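Local structure of odorant binding protein, antennal (Anopheles gambiae, 3R1P) at residues G38-A43 against E105-Y110; Y49-F54 against D58-A63; G65-D70 against C100-E105. The protein probably binds and carries odorant molecules in the mosquito antenna, and in this crystal holds palmitic acid in a pocket among its helices. One frame throughout, in Å; residues are numbered along the deposited sequence.

Interaction 1 of 3, residues G38-A43 against E105-Y110; sequences GTVPTA and ETVKCY. With PLM (palmitic acid), chain G.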
loop_
_atom_site.group_PDB
_atom_site.type_symbol
_atom_site.label_atom_id
_atom_site.label_comp_id
_atom_site.label_asym_id
_atom_site.label_seq_id
_atom_site.Cartn_x
_atom_site.Cartn_y
_atom_site.Cartn_z
ATOM N N GLY A 38 -4.066 9.917 -8.658
ATOM C CA GLY A 38 -2.779 9.929 -7.965
ATOM C C GLY A 38 -2.844 10.153 -6.467
ATOM O O GLY A 38 -1.799 10.212 -5.816
ATOM N N THR A 39 -4.056 10.287 -5.901
ATOM C CA THR A 39 -4.162 10.503 -4.453
ATOM C C THR A 39 -4.034 9.187 -3.680
ATOM O O THR A 39 -4.655 8.196 -4.054
ATOM C CB THR A 39 -5.457 11.231 -4.077
ATOM O OG1 THR A 39 -6.569 10.505 -4.550
ATOM C CG2 THR A 39 -5.526 12.657 -4.605
ATOM N N VAL A 40 -3.238 9.176 -2.596
ATOM C CA VAL A 40 -3.126 7.977 -1.762
ATOM C C VAL A 40 -4.439 7.911 -0.960
ATOM O O VAL A 40 -4.774 8.898 -0.300
ATOM C CB VAL A 40 -1.878 7.965 -0.845
ATOM C CG1 VAL A 40 -1.868 6.718 0.049
ATOM C CG2 VAL A 40 -0.597 8.045 -1.673
ATOM N N PRO A 41 -5.231 6.815 -1.080
ATOM C CA PRO A 41 -6.525 6.750 -0.361
ATOM C C PRO A 41 -6.395 6.994 1.142
ATOM O O PRO A 41 -5.451 6.500 1.768
ATOM C CB PRO A 41 -7.054 5.359 -0.705
ATOM C CG PRO A 41 -6.366 4.989 -1.980
ATOM C CD PRO A 41 -4.995 5.583 -1.863
ATOM N N THR A 42 -7.316 7.805 1.701
ATOM C CA THR A 42 -7.278 8.267 3.094
ATOM C C THR A 42 -8.297 7.675 4.058
ATOM O O THR A 42 -8.177 7.909 5.262
ATOM C CB THR A 42 -7.305 9.802 3.147
ATOM O OG1 THR A 42 -8.521 10.274 2.560
ATOM C CG2 THR A 42 -6.100 10.436 2.471
ATOM N N ALA A 43 -9.295 6.922 3.562
ATOM C CA ALA A 43 -10.298 6.311 4.441
ATOM C C ALA A 43 -9.612 5.410 5.485
ATOM O O ALA A 43 -8.619 4.760 5.139
ATOM C CB ALA A 43 -11.289 5.493 3.628
ATOM N N GLU A 105 1.340 6.090 6.015
ATOM C CA GLU A 105 2.433 7.056 6.152
ATOM C C GLU A 105 3.661 6.658 5.340
ATOM O O GLU A 105 4.341 7.533 4.802
ATOM C CB GLU A 105 2.814 7.277 7.615
ATOM C CG GLU A 105 1.813 8.101 8.410
ATOM C CD GLU A 105 2.271 8.461 9.815
ATOM O OE1 GLU A 105 3.500 8.518 10.057
ATOM O OE2 GLU A 105 1.394 8.716 10.672
ATOM N N THR A 106 3.942 5.347 5.241
ATOM C CA THR A 106 5.088 4.853 4.460
ATOM C C THR A 106 4.866 5.168 2.958
ATOM O O THR A 106 5.775 5.679 2.302
ATOM C CB THR A 106 5.355 3.353 4.746
ATOM O OG1 THR A 106 5.610 3.165 6.136
ATOM C CG2 THR A 106 6.515 2.788 3.925
ATOM N N VAL A 107 3.654 4.867 2.432
ATOM C CA VAL A 107 3.284 5.126 1.030
ATOM C C VAL A 107 3.336 6.637 0.724
ATOM O O VAL A 107 3.921 7.031 -0.286
ATOM C CB VAL A 107 1.942 4.459 0.643
ATOM C CG1 VAL A 107 1.430 4.928 -0.720
ATOM C CG2 VAL A 107 2.093 2.947 0.652
ATOM N N LYS A 108 2.782 7.466 1.625
ATOM C CA LYS A 108 2.806 8.936 1.508
ATOM C C LYS A 108 4.236 9.459 1.391
ATOM O O LYS A 108 4.509 10.317 0.555
ATOM C CB LYS A 108 2.102 9.587 2.714
ATOM C CG LYS A 108 0.575 9.550 2.627
ATOM C CD LYS A 108 -0.029 10.368 1.454
ATOM C CE LYS A 108 0.139 11.877 1.575
ATOM N NZ LYS A 108 -0.603 12.452 2.740
ATOM N N CYS A 109 5.147 8.905 2.210
ATOM C CA CYS A 109 6.563 9.253 2.246
ATOM C C CYS A 109 7.277 8.820 0.948
ATOM O O CYS A 109 7.959 9.632 0.324
ATOM C CB CYS A 109 7.196 8.617 3.486
ATOM S SG CYS A 109 8.958 8.956 3.727
ATOM N N TYR A 110 7.133 7.534 0.574
ATOM C CA TYR A 110 7.828 6.893 -0.544
ATOM C C TYR A 110 7.273 7.138 -1.946
ATOM O O TYR A 110 8.049 7.403 -2.863
ATOM C CB TYR A 110 8.015 5.399 -0.261
ATOM C CG TYR A 110 9.114 4.759 -1.076
ATOM C CD1 TYR A 110 10.452 5.078 -0.855
ATOM C CD2 TYR A 110 8.820 3.815 -2.056
ATOM C CE1 TYR A 110 11.471 4.505 -1.618
ATOM C CE2 TYR A 110 9.831 3.212 -2.805
ATOM C CZ TYR A 110 11.158 3.545 -2.570
ATOM O OH TYR A 110 12.165 2.953 -3.305
HETATM C C1 PLM G . 4.044 -9.629 -8.115
HETATM O O1 PLM G . 4.359 -10.341 -9.096
HETATM O O2 PLM G . 4.257 -9.998 -6.937
HETATM C C2 PLM G . 3.390 -8.285 -8.384
HETATM C C3 PLM G . 2.996 -7.546 -7.101
HETATM C C4 PLM G . 2.844 -6.038 -7.316
HETATM C C5 PLM G . 1.903 -5.412 -6.285
HETATM C C6 PLM G . 2.458 -4.116 -5.691
HETATM C C7 PLM G . 1.708 -3.707 -4.423
HETATM C C8 PLM G . 2.404 -2.556 -3.701
HETATM C C9 PLM G . 1.422 -1.481 -3.242
HETATM C CA PLM G . 2.154 -0.191 -2.879
HETATM C CB PLM G . 1.187 0.963 -2.634
HETATM C CC PLM G . 0.771 1.615 -3.948
HETATM C CD PLM G . 0.521 3.115 -3.797
HETATM C CE PLM G . -0.825 3.478 -3.164
HETATM C CF PLM G . -1.843 2.338 -3.126
HETATM C CG PLM G . -2.554 2.185 -4.453
#
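The palmitic acid pocket is lined here by Val107 of helix 99-110, with Val40, in the loop ahead of helix 44-56, packed beside it without touching the ligand. The forked side chain of Val40 presents both of its methyls to a single methyl of its partner: CG1 of Val40 lies 3.8 Å from CG1 of Val107, and Val40 CG2 is equally near that atom. Val107 holds CG1 anti to its backbone N (chi1 170°), and this branch also reaches the ligand, 3.6 Å from palmitate CE. The other branch, Val107 CG2, comes within 3.9 Å of palmitate CB, so the two methyls touch different parts of the bent alkyl chain. On the outer side Lys108 folds back on itself, bent at every torsion beyond the first, and lays its CD 3.8 Å from Val40 CB. From there the chain turns away from the valine, and its NZ hydrogen-bonds the hydroxyl of Tyr104, one turn earlier in the same helix. Ile50 of helix 44-56 packs against both valines. The loop and the helix thus meet here through carbon atoms, by dispersion rather than directional bonds, which is consistent with a binding site that adapts to the shape of its guest.

Interaction 2 of 3, residues Y49-F54 against D58-A63; sequences YIHCLF and DVVDEA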
loop_
_atom_site.group_PDB
_atom_site.type_symbol
_atom_site.label_atom_id
_atom_site.label_comp_id
_atom_site.label_asym_id
_atom_site.label_seq_id
_atom_site.Cartn_x
_atom_site.Cartn_y
_atom_site.Cartn_z
ATOM N N TYR A 49 -6.197 -1.425 3.840
ATOM C CA TYR A 49 -6.016 -2.147 2.575
ATOM C C TYR A 49 -4.515 -2.149 2.206
ATOM O O TYR A 49 -3.983 -3.174 1.784
ATOM C CB TYR A 49 -6.883 -1.505 1.454
ATOM C CG TYR A 49 -6.523 -1.948 0.050
ATOM C CD1 TYR A 49 -7.145 -3.044 -0.539
ATOM C CD2 TYR A 49 -5.574 -1.254 -0.701
ATOM C CE1 TYR A 49 -6.800 -3.468 -1.825
ATOM C CE2 TYR A 49 -5.240 -1.655 -1.994
ATOM C CZ TYR A 49 -5.851 -2.764 -2.553
ATOM O OH TYR A 49 -5.502 -3.162 -3.823
ATOM N N ILE A 50 -3.850 -0.992 2.378
ATOM C CA ILE A 50 -2.419 -0.817 2.111
ATOM C C ILE A 50 -1.599 -1.727 3.040
ATOM O O ILE A 50 -0.691 -2.413 2.546
ATOM C CB ILE A 50 -1.984 0.665 2.201
ATOM C CG1 ILE A 50 -2.845 1.564 1.267
ATOM C CG2 ILE A 50 -0.479 0.793 1.901
ATOM C CD1 ILE A 50 -2.670 3.107 1.469
ATOM N N HIS A 51 -1.930 -1.746 4.360
ATOM C CA HIS A 51 -1.247 -2.627 5.326
ATOM C C HIS A 51 -1.391 -4.068 4.868
ATOM O O HIS A 51 -0.398 -4.799 4.848
ATOM C CB HIS A 51 -1.760 -2.470 6.774
ATOM C CG HIS A 51 -1.256 -3.573 7.662
ATOM N ND1 HIS A 51 -2.069 -4.636 8.020
ATOM C CD2 HIS A 51 0.004 -3.827 8.088
ATOM C CE1 HIS A 51 -1.299 -5.454 8.721
ATOM N NE2 HIS A 51 -0.043 -5.006 8.789
ATOM N N CYS A 52 -2.621 -4.457 4.451
ATOM C CA CYS A 52 -2.889 -5.795 3.952
ATOM C C CYS A 52 -1.962 -6.181 2.786
ATOM O O CYS A 52 -1.434 -7.293 2.791
ATOM C CB CYS A 52 -4.362 -5.959 3.591
ATOM S SG CYS A 52 -4.760 -7.576 2.891
ATOM N N LEU A 53 -1.745 -5.261 1.804
ATOM C CA LEU A 53 -0.853 -5.485 0.655
ATOM C C LEU A 53 0.588 -5.766 1.097
ATOM O O LEU A 53 1.249 -6.626 0.519
ATOM C CB LEU A 53 -0.836 -4.265 -0.282
ATOM C CG LEU A 53 -2.059 -3.947 -1.125
ATOM C CD1 LEU A 53 -1.786 -2.713 -1.999
ATOM C CD2 LEU A 53 -2.430 -5.113 -2.022
ATOM N N PHE A 54 1.087 -5.007 2.088
ATOM C CA PHE A 54 2.441 -5.187 2.618
ATOM C C PHE A 54 2.570 -6.506 3.384
ATOM O O PHE A 54 3.561 -7.216 3.216
ATOM C CB PHE A 54 2.854 -3.989 3.478
ATOM C CG PHE A 54 3.059 -2.699 2.720
ATOM C CD1 PHE A 54 2.749 -1.477 3.303
ATOM C CD2 PHE A 54 3.595 -2.703 1.435
ATOM C CE1 PHE A 54 2.987 -0.284 2.621
ATOM C CE2 PHE A 54 3.812 -1.511 0.748
ATOM C CZ PHE A 54 3.502 -0.312 1.342
ATOM N N ASP A 58 4.771 -9.985 2.340
ATOM C CA ASP A 58 5.720 -10.251 3.430
ATOM C C ASP A 58 6.830 -9.184 3.614
ATOM O O ASP A 58 7.988 -9.523 3.883
ATOM C CB ASP A 58 6.255 -11.696 3.315
ATOM C CG ASP A 58 6.826 -12.314 4.572
ATOM O OD1 ASP A 58 6.344 -11.975 5.683
ATOM O OD2 ASP A 58 7.702 -13.178 4.448
ATOM N N VAL A 59 6.460 -7.892 3.494
ATOM C CA VAL A 59 7.395 -6.770 3.649
ATOM C C VAL A 59 7.189 -5.984 4.951
ATOM O O VAL A 59 7.725 -4.885 5.097
ATOM C CB VAL A 59 7.546 -5.851 2.398
ATOM C CG1 VAL A 59 8.113 -6.615 1.200
ATOM C CG2 VAL A 59 6.238 -5.138 2.048
ATOM N N VAL A 60 6.399 -6.537 5.885
ATOM C CA VAL A 60 6.178 -5.917 7.192
ATOM C C VAL A 60 7.189 -6.581 8.151
ATOM O O VAL A 60 7.161 -7.807 8.328
ATOM C CB VAL A 60 4.715 -6.043 7.712
ATOM C CG1 VAL A 60 4.557 -5.386 9.080
ATOM C CG2 VAL A 60 3.715 -5.446 6.735
ATOM N N ASP A 61 8.057 -5.769 8.777
ATOM C CA ASP A 61 9.075 -6.242 9.721
ATOM C C ASP A 61 8.453 -6.824 10.992
ATOM O O ASP A 61 7.723 -6.131 11.699
ATOM C CB ASP A 61 10.065 -5.112 10.056
ATOM C CG ASP A 61 11.281 -5.585 10.827
ATOM O OD1 ASP A 61 11.394 -5.239 12.024
ATOM O OD2 ASP A 61 12.097 -6.337 10.244
ATOM N N GLU A 62 8.729 -8.114 11.268
ATOM C CA GLU A 62 8.217 -8.806 12.451
ATOM C C GLU A 62 8.609 -8.090 13.760
ATOM O O GLU A 62 7.738 -7.831 14.598
ATOM C CB GLU A 62 8.700 -10.268 12.482
ATOM C CG GLU A 62 7.880 -11.193 11.598
ATOM C CD GLU A 62 8.262 -12.664 11.620
ATOM O OE1 GLU A 62 8.814 -13.136 12.642
ATOM O OE2 GLU A 62 7.994 -13.351 10.606
ATOM N N ALA A 63 9.898 -7.730 13.891
ATOM C CA ALA A 63 10.474 -7.068 15.065
ATOM C C ALA A 63 9.947 -5.660 15.361
ATOM O O ALA A 63 9.697 -5.348 16.530
ATOM C CB ALA A 63 11.992 -7.039 14.952
#
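Phe54 overlaps Val59 at one corner of its ring: CD2 of Phe54 lies 3.6 Å from CG2 of Val59, the methyl approaching obliquely. Val59 CG1 is anti to the carbonyl carbon (chi1 -63°), which leaves CG2 in the space between backbone N and carbonyl carbon, facing the helix, where it also comes 3.6 Å from the carbonyl O of Phe54. The next residue closes in from a second direction. Val60 CG2 is 3.7 Å from Phe54 CB, and the same Val60 CG2 is also 4.3 Å from His51 CD2, again obliquely to the ring. Two consecutive valines therefore pack along the base of the phenylalanine, while the rest of the ring runs on toward Val107, Ile67 and the bound palmitic acid, about 4 Å from the Phe54 side chain.

The backbone sets up this packing. Val59 N donates to Phe54 O at 3.0 Å, and the N-H points almost straight at the oxygen (170°); the donor stands tilted 25° from the carbonyl plane. Asp58, with its positive phi, reverses the chain so that Val59 can make this bond, and its CB points away from the helix. Beyond the turn, Val59 pairs through its backbone with Leu68. Elsewhere on the helix surface, Cys52 forms a disulfide with Cys21, and Leu53 touches the palmitic acid.

Taken together this is a Schellman motif at the C-terminal end of helix 44-56: the chain is bonded back into the last turn, and the residue after the left-handed one packs its side chain on the residue that supplies the carbonyl. In this PBP/GOBP-family fold it turns the chain out of a helix that lines the ligand pocket.

Interaction 3 of 3, residues G65-D70 against C100-E105; sequences GRILLD and CETAYE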
loop_
_atom_site.group_PDB
_atom_site.type_symbol
_atom_site.label_atom_id
_atom_site.label_comp_id
_atom_site.label_asym_id
_atom_site.label_seq_id
_atom_site.Cartn_x
_atom_site.Cartn_y
_atom_site.Cartn_z
ATOM N N GLY A 65 7.639 -3.646 12.832
ATOM C CA GLY A 65 6.419 -3.282 12.114
ATOM C C GLY A 65 6.719 -2.305 10.987
ATOM O O GLY A 65 5.813 -1.964 10.220
ATOM N N ARG A 66 8.012 -1.878 10.837
ATOM C CA ARG A 66 8.385 -0.958 9.756
ATOM C C ARG A 66 8.232 -1.667 8.406
ATOM O O ARG A 66 8.212 -2.904 8.352
ATOM C CB ARG A 66 9.792 -0.358 9.938
ATOM C CG ARG A 66 10.931 -1.351 9.706
ATOM C CD ARG A 66 12.267 -0.778 10.124
ATOM N NE ARG A 66 13.342 -1.716 9.814
ATOM C CZ ARG A 66 14.025 -1.733 8.671
ATOM N NH1 ARG A 66 13.773 -0.841 7.724
ATOM N NH2 ARG A 66 14.977 -2.632 8.476
ATOM N N ILE A 67 8.069 -0.881 7.327
ATOM C CA ILE A 67 7.881 -1.459 6.003
ATOM C C ILE A 67 9.239 -1.589 5.307
ATOM O O ILE A 67 9.922 -0.595 5.078
ATOM C CB ILE A 67 6.823 -0.666 5.164
ATOM C CG1 ILE A 67 5.415 -0.550 5.883
ATOM C CG2 ILE A 67 6.696 -1.213 3.738
ATOM C CD1 ILE A 67 4.857 -1.799 6.706
ATOM N N LEU A 68 9.609 -2.825 4.969
ATOM C CA LEU A 68 10.892 -3.132 4.339
ATOM C C LEU A 68 10.854 -2.776 2.851
ATOM O O LEU A 68 10.672 -3.648 1.985
ATOM C CB LEU A 68 11.259 -4.612 4.588
ATOM C CG LEU A 68 11.243 -5.073 6.053
ATOM C CD1 LEU A 68 11.166 -6.593 6.146
ATOM C CD2 LEU A 68 12.415 -4.499 6.833
ATOM N N LEU A 69 10.994 -1.476 2.560
ATOM C CA LEU A 69 10.945 -0.942 1.210
ATOM C C LEU A 69 12.030 -1.480 0.276
ATOM O O LEU A 69 11.755 -1.650 -0.905
ATOM C CB LEU A 69 10.873 0.598 1.192
ATOM C CG LEU A 69 9.626 1.240 1.817
ATOM C CD1 LEU A 69 9.794 2.724 1.938
ATOM C CD2 LEU A 69 8.378 0.943 1.012
ATOM N N ASP A 70 13.225 -1.806 0.801
ATOM C CA ASP A 70 14.316 -2.375 0.004
ATOM C C ASP A 70 13.906 -3.752 -0.504
ATOM O O ASP A 70 14.140 -4.047 -1.682
ATOM C CB ASP A 70 15.636 -2.407 0.803
ATOM C CG ASP A 70 16.317 -1.053 0.897
ATOM O OD1 ASP A 70 16.670 -0.489 -0.163
ATOM O OD2 ASP A 70 16.560 -0.593 2.027
ATOM N N CYS A 100 -2.283 0.206 10.142
ATOM C CA CYS A 100 -2.850 0.859 8.967
ATOM C C CYS A 100 -2.262 2.246 8.759
ATOM O O CYS A 100 -1.969 2.601 7.618
ATOM C CB CYS A 100 -4.371 0.885 9.049
ATOM S SG CYS A 100 -5.088 -0.729 9.434
ATOM N N GLU A 101 -2.050 3.007 9.845
ATOM C CA GLU A 101 -1.428 4.335 9.772
ATOM C C GLU A 101 0.045 4.214 9.342
ATOM O O GLU A 101 0.516 5.028 8.547
ATOM C CB GLU A 101 -1.539 5.077 11.110
ATOM C CG GLU A 101 -2.957 5.511 11.455
ATOM C CD GLU A 101 -3.612 6.582 10.595
ATOM O OE1 GLU A 101 -2.955 7.158 9.694
ATOM O OE2 GLU A 101 -4.797 6.877 10.869
ATOM N N THR A 102 0.748 3.168 9.825
ATOM C CA THR A 102 2.152 2.917 9.460
ATOM C C THR A 102 2.271 2.701 7.943
ATOM O O THR A 102 3.151 3.288 7.313
ATOM C CB THR A 102 2.723 1.725 10.274
ATOM O OG1 THR A 102 2.727 2.053 11.666
ATOM C CG2 THR A 102 4.139 1.341 9.843
ATOM N N ALA A 103 1.381 1.861 7.358
ATOM C CA ALA A 103 1.397 1.561 5.919
ATOM C C ALA A 103 1.050 2.787 5.083
ATOM O O ALA A 103 1.721 3.047 4.073
ATOM C CB ALA A 103 0.444 0.421 5.598
ATOM N N TYR A 104 0.015 3.543 5.510
ATOM C CA TYR A 104 -0.386 4.777 4.845
ATOM C C TYR A 104 0.756 5.806 4.839
ATOM O O TYR A 104 1.077 6.345 3.775
ATOM C CB TYR A 104 -1.649 5.369 5.498
ATOM C CG TYR A 104 -1.983 6.755 4.989
ATOM C CD1 TYR A 104 -2.599 6.937 3.747
ATOM C CD2 TYR A 104 -1.671 7.886 5.736
ATOM C CE1 TYR A 104 -2.891 8.214 3.266
ATOM C CE2 TYR A 104 -1.956 9.166 5.263
ATOM C CZ TYR A 104 -2.574 9.324 4.033
ATOM O OH TYR A 104 -2.839 10.586 3.562
ATOM N N GLU A 105 1.340 6.090 6.015
ATOM C CA GLU A 105 2.433 7.056 6.152
ATOM C C GLU A 105 3.661 6.658 5.340
ATOM O O GLU A 105 4.341 7.533 4.802
ATOM C CB GLU A 105 2.814 7.277 7.615
ATOM C CG GLU A 105 1.813 8.101 8.410
ATOM C CD GLU A 105 2.271 8.461 9.815
ATOM O OE1 GLU A 105 3.500 8.518 10.057
ATOM O OE2 GLU A 105 1.394 8.716 10.672
#
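Thr102 meets Gly65 and Ile67 through its methyl, in a buried seam of the all-helical PBP/GOBP fold where the chain leading into helix 69-72 lies against helix 99-110. CG2 of Thr102 is 3.7 Å from the carbonyl O of Gly65, and Ile67 CD1 stands off at 4.5 Å from the same methyl, a loose approach. The backbones draw closest one residue further along the helix, with CA of Ile67 and CA of Ala103 7.2 Å apart.

The threonine is held in this rotation by its polar branch. With CG2 anti to the backbone N, OG1 lies beside that N and bonds to Thr96 OG1 and the carbonyl O of Asp98, which leaves the methyl to face the loop. The disulfide Cys100-Cys48 ties this start of the helix to helix 44-56, and on the other side of the seam Ile67 also touches Phe54 and Thr106, its side chain about 8 Å from the palmitic acid. Gly65 adopts a positive phi (91°) that a side chain would not fit comfortably.

Leu68 is the N-cap of helix 69-72 and the centre of an inverse gamma turn, closed by a weak bond from Leu69 N to Ile67 O, 2.9 Å long. The CB of Arg66 points away from helix 99-110, and its NH1 bonds to Ser92 O; over one face of its guanidinium, Leu68 CD2 lies 3.5 Å above the plane, shifted toward the rim.

From the N terminus, the loop 38-43 comes first and waits longest for its partner. Helix 44-56 follows, and interaction 2 closes a short loop at its end. The chain then enters 65-70, which opens the wider loop that interaction 3 closes at 100-105; the unmodelled residues 75-85 lie in that excursion. Interaction 1 closes last, at 105-110, so it encloses both others, which follow each other in series without crossing. Interactions 1 and 3 share Glu105 and helix 99-110. Tyr104 packs on Val40, tying loop 38-43 to that helix; Ala103 packs on His51 and Phe54, tying it to helix 44-56; and Asp61 N probably hydrogen-bonds Arg66 O, joining 58-63 to 65-70.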